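Local coordinates for membrane-bound lytic murein transglycosylase A (Burkholderia pseudomallei, PDB 6QK4), which probably cleaves the glycosidic bond between N-acetylmuramic acid and N-acetylglucosamine in peptidoglycan, leaving a 1,6-anhydro end on the muramic acid, at residues Tyr107-Tyr121 with Phe166-Asp179. Numbering follows the deposited sequence.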
loop_
_atom_site.group_PDB
_atom_site.type_symbol
_atom_site.label_atom_id
_atom_site.label_comp_id
_atom_site.label_asym_id
_atom_site.label_seq_id
_atom_site.Cartn_x
_atom_site.Cartn_y
_atom_site.Cartn_z
ATOM N N TYR A 107 0.204 1.519 1.137
ATOM C CA TYR A 107 1.530 2.044 0.823
ATOM C C TYR A 107 2.478 1.608 1.919
ATOM O O TYR A 107 2.059 1.033 2.945
ATOM C CB TYR A 107 1.522 3.589 0.705
ATOM C CG TYR A 107 1.489 4.306 2.035
ATOM C CD1 TYR A 107 0.378 4.244 2.847
ATOM C CD2 TYR A 107 2.563 5.097 2.433
ATOM C CE1 TYR A 107 0.326 4.971 4.051
ATOM C CE2 TYR A 107 2.530 5.820 3.629
ATOM C CZ TYR A 107 1.414 5.738 4.422
ATOM O OH TYR A 107 1.371 6.473 5.576
ATOM N N GLU A 108 3.759 1.871 1.686
ATOM C CA GLU A 108 4.755 1.634 2.733
ATOM C C GLU A 108 5.342 2.958 3.185
ATOM O O GLU A 108 5.943 3.669 2.374
ATOM C CB GLU A 108 5.834 0.730 2.187
ATOM C CG GLU A 108 6.983 0.591 3.182
ATOM C CD GLU A 108 6.769 -0.539 4.156
ATOM O OE1 GLU A 108 5.584 -0.836 4.474
ATOM O OE2 GLU A 108 7.797 -1.124 4.599
ATOM N N PRO A 109 5.155 3.381 4.449
ATOM C CA PRO A 109 5.753 4.646 4.881
ATOM C C PRO A 109 7.267 4.600 4.736
ATOM O O PRO A 109 7.893 3.563 4.958
ATOM C CB PRO A 109 5.352 4.738 6.364
ATOM C CG PRO A 109 4.114 3.923 6.522
ATOM C CD PRO A 109 4.325 2.748 5.495
ATOM N N LEU A 110 7.842 5.733 4.326
ATOM C CA LEU A 110 9.295 5.800 4.183
ATOM C C LEU A 110 9.741 7.058 4.897
ATOM O O LEU A 110 9.387 8.176 4.493
ATOM C CB LEU A 110 9.722 5.799 2.716
ATOM C CG LEU A 110 11.242 6.001 2.578
ATOM C CD1 LEU A 110 11.869 4.924 1.763
ATOM C CD2 LEU A 110 11.452 7.345 1.946
ATOM N N LEU A 111 10.443 6.879 6.018
ATOM C CA LEU A 111 10.928 7.994 6.807
ATOM C C LEU A 111 12.446 8.095 6.676
ATOM O O LEU A 111 13.105 7.210 6.156
ATOM C CB LEU A 111 10.541 7.839 8.290
ATOM C CG LEU A 111 9.015 7.927 8.511
ATOM C CD1 LEU A 111 8.319 6.635 8.190
ATOM C CD2 LEU A 111 8.772 8.288 10.014
ATOM N N HIS A 112 13.004 9.208 7.146
ATOM C CA HIS A 112 14.448 9.382 7.150
ATOM C C HIS A 112 14.897 9.648 8.576
ATOM O O HIS A 112 14.378 10.544 9.216
ATOM C CB HIS A 112 14.835 10.538 6.246
ATOM C CG HIS A 112 14.493 10.277 4.823
ATOM N ND1 HIS A 112 13.332 10.737 4.240
ATOM C CD2 HIS A 112 15.121 9.523 3.888
ATOM C CE1 HIS A 112 13.274 10.297 2.994
ATOM N NE2 HIS A 112 14.338 9.548 2.762
ATOM N N GLY A 113 15.854 8.876 9.058
ATOM C CA GLY A 113 16.241 8.985 10.439
ATOM C C GLY A 113 17.711 8.693 10.675
ATOM O O GLY A 113 18.515 8.578 9.735
ATOM N N SER A 114 18.050 8.592 11.956
ATOM C CA SER A 114 19.390 8.306 12.432
ATOM C C SER A 114 19.237 7.490 13.704
ATOM O O SER A 114 18.279 7.681 14.453
ATOM C CB SER A 114 20.171 9.604 12.748
ATOM O OG SER A 114 21.471 9.294 13.279
ATOM N N ARG A 115 20.245 6.662 14.007
ATOM C CA ARG A 115 20.262 5.956 15.283
ATOM C C ARG A 115 20.617 6.859 16.458
ATOM O O ARG A 115 20.384 6.483 17.621
ATOM C CB ARG A 115 21.228 4.768 15.199
ATOM C CG ARG A 115 20.889 3.734 14.098
ATOM C CD ARG A 115 21.851 2.533 14.116
ATOM N NE ARG A 115 21.412 1.500 13.175
ATOM C CZ ARG A 115 20.546 0.531 13.474
ATOM N NH1 ARG A 115 20.031 0.432 14.689
ATOM N NH2 ARG A 115 20.173 -0.329 12.544
ATOM N N VAL A 116 21.144 8.057 16.215
ATOM C CA VAL A 116 21.389 8.977 17.311
ATOM C C VAL A 116 20.667 10.280 17.005
ATOM O O VAL A 116 20.437 10.623 15.840
ATOM C CB VAL A 116 22.892 9.221 17.564
ATOM C CG1 VAL A 116 23.632 7.910 17.575
ATOM C CG2 VAL A 116 23.465 10.158 16.525
ATOM N N ARG A 117 20.283 10.992 18.059
ATOM C CA ARG A 117 19.670 12.299 17.881
ATOM C C ARG A 117 20.717 13.306 17.405
ATOM O O ARG A 117 21.757 13.461 18.047
ATOM C CB ARG A 117 19.026 12.743 19.180
ATOM C CG ARG A 117 18.430 14.139 19.037
ATOM C CD ARG A 117 17.613 14.592 20.220
ATOM N NE ARG A 117 18.482 15.136 21.261
ATOM C CZ ARG A 117 18.831 16.421 21.384
ATOM N NH1 ARG A 117 18.376 17.332 20.531
ATOM N NH2 ARG A 117 19.638 16.806 22.379
ATOM N N ARG A 118 20.472 13.964 16.265
ATOM C CA ARG A 118 21.499 14.791 15.641
ATOM C C ARG A 118 20.888 15.512 14.455
ATOM O O ARG A 118 20.000 14.974 13.800
ATOM C CB ARG A 118 22.691 13.946 15.152
ATOM C CG ARG A 118 22.316 13.067 13.948
ATOM C CD ARG A 118 23.481 12.548 13.122
ATOM N NE ARG A 118 24.172 11.475 13.820
ATOM C CZ ARG A 118 24.909 10.540 13.232
ATOM N NH1 ARG A 118 25.059 10.534 11.911
ATOM N NH2 ARG A 118 25.500 9.610 13.976
ATOM N N GLY A 119 21.392 16.711 14.157
ATOM C CA GLY A 119 20.970 17.411 12.963
ATOM C C GLY A 119 19.454 17.461 12.869
ATOM O O GLY A 119 18.779 17.781 13.851
ATOM N N PRO A 120 18.885 17.080 11.716
ATOM C CA PRO A 120 17.425 17.189 11.564
ATOM C C PRO A 120 16.682 16.060 12.272
ATOM O O PRO A 120 15.458 16.154 12.477
ATOM C CB PRO A 120 17.229 17.152 10.035
ATOM C CG PRO A 120 18.363 16.222 9.561
ATOM C CD PRO A 120 19.531 16.524 10.520
ATOM N N TYR A 121 17.408 15.042 12.735
ATOM C CA TYR A 121 16.802 13.838 13.300
ATOM C C TYR A 121 16.472 14.092 14.768
ATOM O O TYR A 121 17.233 13.755 15.673
ATOM C CB TYR A 121 17.753 12.669 13.111
ATOM C CG TYR A 121 18.151 12.530 11.670
ATOM C CD1 TYR A 121 17.195 12.224 10.717
ATOM C CD2 TYR A 121 19.458 12.747 11.252
ATOM C CE1 TYR A 121 17.521 12.084 9.380
ATOM C CE2 TYR A 121 19.796 12.623 9.904
ATOM C CZ TYR A 121 18.823 12.288 8.974
ATOM O OH TYR A 121 19.120 12.134 7.631
ATOM N N PHE A 166 2.118 9.646 11.351
ATOM C CA PHE A 166 1.436 8.772 10.386
ATOM C C PHE A 166 2.073 7.414 10.245
ATOM O O PHE A 166 1.383 6.467 9.853
ATOM C CB PHE A 166 1.322 9.479 9.030
ATOM C CG PHE A 166 0.248 10.541 9.063
ATOM C CD1 PHE A 166 -1.085 10.173 9.237
ATOM C CD2 PHE A 166 0.564 11.879 9.044
ATOM C CE1 PHE A 166 -2.070 11.126 9.340
ATOM C CE2 PHE A 166 -0.424 12.841 9.124
ATOM C CZ PHE A 166 -1.736 12.475 9.282
ATOM N N LEU A 167 3.342 7.265 10.634
ATOM C CA LEU A 167 3.889 5.924 10.729
ATOM C C LEU A 167 3.203 5.164 11.850
ATOM O O LEU A 167 2.924 3.969 11.709
ATOM C CB LEU A 167 5.403 5.994 10.950
ATOM C CG LEU A 167 6.143 4.727 11.314
ATOM C CD1 LEU A 167 6.158 3.869 10.062
ATOM C CD2 LEU A 167 7.551 5.013 11.683
ATOM N N GLN A 168 2.935 5.845 12.981
ATOM C CA GLN A 168 2.137 5.226 14.036
ATOM C C GLN A 168 0.758 4.803 13.547
ATOM O O GLN A 168 0.276 3.743 13.937
ATOM C CB GLN A 168 1.982 6.168 15.225
ATOM C CG GLN A 168 3.207 6.249 16.063
ATOM C CD GLN A 168 3.066 7.312 17.127
ATOM O OE1 GLN A 168 2.681 8.444 16.854
ATOM N NE2 GLN A 168 3.423 6.952 18.339
ATOM N N VAL A 169 0.095 5.632 12.744
ATOM C CA VAL A 169 -1.224 5.261 12.224
ATOM C C VAL A 169 -1.117 3.972 11.400
ATOM O O VAL A 169 -1.946 3.066 11.533
ATOM C CB VAL A 169 -1.848 6.415 11.420
ATOM C CG1 VAL A 169 -3.095 5.944 10.727
ATOM C CG2 VAL A 169 -2.187 7.616 12.333
ATOM N N GLN A 170 -0.054 3.831 10.598
ATOM C CA GLN A 170 0.083 2.637 9.787
ATOM C C GLN A 170 0.518 1.427 10.621
ATOM O O GLN A 170 0.080 0.306 10.369
ATOM C CB GLN A 170 1.067 2.916 8.645
ATOM C CG GLN A 170 1.440 1.643 7.865
ATOM C CD GLN A 170 0.661 1.523 6.562
ATOM O OE1 GLN A 170 -0.338 2.245 6.331
ATOM N NE2 GLN A 170 1.137 0.630 5.686
ATOM N N GLY A 171 1.357 1.624 11.651
ATOM C CA GLY A 171 1.862 0.533 12.450
ATOM C C GLY A 171 3.220 0.002 12.030
ATOM O O GLY A 171 3.866 -0.699 12.821
ATOM N N SER A 172 3.653 0.276 10.797
ATOM C CA SER A 172 4.872 -0.327 10.303
ATOM C C SER A 172 5.391 0.466 9.109
ATOM O O SER A 172 4.637 1.189 8.445
ATOM C CB SER A 172 4.621 -1.793 9.927
ATOM O OG SER A 172 3.752 -1.878 8.806
ATOM N N GLY A 173 6.685 0.322 8.834
ATOM C CA GLY A 173 7.254 1.023 7.686
ATOM C C GLY A 173 8.761 0.903 7.701
ATOM O O GLY A 173 9.320 0.047 8.392
ATOM N N ARG A 174 9.415 1.752 6.931
ATOM C CA ARG A 174 10.859 1.641 6.805
ATOM C C ARG A 174 11.500 3.004 7.053
ATOM O O ARG A 174 10.937 4.048 6.720
ATOM C CB ARG A 174 11.240 1.073 5.425
ATOM C CG ARG A 174 12.120 1.940 4.607
ATOM C CD ARG A 174 12.138 1.498 3.160
ATOM N NE ARG A 174 11.399 0.274 2.887
ATOM C CZ ARG A 174 11.606 -0.451 1.792
ATOM N NH1 ARG A 174 12.519 -0.049 0.910
ATOM N NH2 ARG A 174 10.910 -1.560 1.568
ATOM N N VAL A 175 12.670 2.991 7.680
ATOM C CA VAL A 175 13.388 4.221 8.006
ATOM C C VAL A 175 14.738 4.186 7.288
ATOM O O VAL A 175 15.561 3.299 7.545
ATOM C CB VAL A 175 13.582 4.374 9.525
ATOM C CG1 VAL A 175 14.260 5.723 9.819
ATOM C CG2 VAL A 175 12.216 4.314 10.229
ATOM N N VAL A 176 14.939 5.119 6.365
ATOM C CA VAL A 176 16.224 5.251 5.690
ATOM C C VAL A 176 17.140 6.017 6.634
ATOM O O VAL A 176 16.843 7.163 6.971
ATOM C CB VAL A 176 16.070 5.988 4.357
ATOM C CG1 VAL A 176 17.430 6.247 3.758
ATOM C CG2 VAL A 176 15.196 5.165 3.416
ATOM N N LEU A 177 18.216 5.368 7.096
ATOM C CA LEU A 177 19.091 5.973 8.106
ATOM C C LEU A 177 20.268 6.700 7.469
ATOM O O LEU A 177 20.710 6.357 6.367
ATOM C CB LEU A 177 19.645 4.932 9.073
ATOM C CG LEU A 177 18.624 4.148 9.895
ATOM C CD1 LEU A 177 19.301 2.980 10.607
ATOM C CD2 LEU A 177 17.937 5.059 10.892
ATOM N N ASP A 178 20.820 7.667 8.216
ATOM C CA ASP A 178 21.883 8.505 7.667
ATOM C C ASP A 178 23.187 7.735 7.523
ATOM O O ASP A 178 24.096 8.223 6.845
ATOM C CB ASP A 178 22.093 9.765 8.513
ATOM C CG ASP A 178 22.592 9.461 9.932
ATOM O OD1 ASP A 178 22.553 8.288 10.369
ATOM O OD2 ASP A 178 23.011 10.412 10.611
ATOM N N ASP A 179 23.294 6.575 8.188
ATOM C CA ASP A 179 24.182 5.460 7.852
ATOM C C ASP A 179 24.426 5.305 6.365
ATOM O O ASP A 179 25.568 5.274 5.900
ATOM C CB ASP A 179 23.561 4.137 8.291
ATOM C CG ASP A 179 24.069 3.663 9.601
ATOM O OD1 ASP A 179 23.890 2.466 9.906
ATOM O OD2 ASP A 179 24.637 4.484 10.329
HETATM O O HOH W 1 -1.496 1.598 3.871
HETATM O O HOH W 2 -0.303 6.300 7.765
HETATM O O HOH W 3 3.348 -1.192 6.445
HETATM O O HOH W 4 22.313 6.425 11.918
#
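L110 to G113 pair in parallel register with R174 to L177, within the MltA-specific insert domain. Four well-aligned backbone bonds join the strands; the most linear is L111 N to R174 O, 3.0 Å with 173° at the hydrogen. A fifth, D178 N to G113 O, is weak. The tight side is apolar. L111 CD2 meets L167 CD2 of the helix at 3.9 Å, and V158 and V185 of the neighbouring strands also touch this leucine pair. P109 CB lies 3.9 Å from L167 CD1. V175 CG1 lies 3.6 Å from G113 N, where G113 has no side chain. On the other face of the sheet, L110 CD1 touches both R174 CD and V176 CG2. R174 bends at chi3 (-5°), and its NH1 donates to D257 O; its NE is buried without a partner.

The helix end is packed around P109, with waters at its polar edge. CG of Q170 stands anti to its own N (chi1 171°) and runs against the ring of P109, whose CD is 3.4 Å from S172 O. One water links Q170 OE1 to Y107 N, and another bridges E108 OE1 and Q170 NE2. The far end is looser. R115, which is exposed, crosses L177 CD1 at about a right angle. R118 NH1 and D178 OD2 are modelled as a salt bridge, but their 2.4 Å is implausibly short and doubtful. D178 CB lies near the Y121 ring. A water there accepts from R115 N at 2.9 Å.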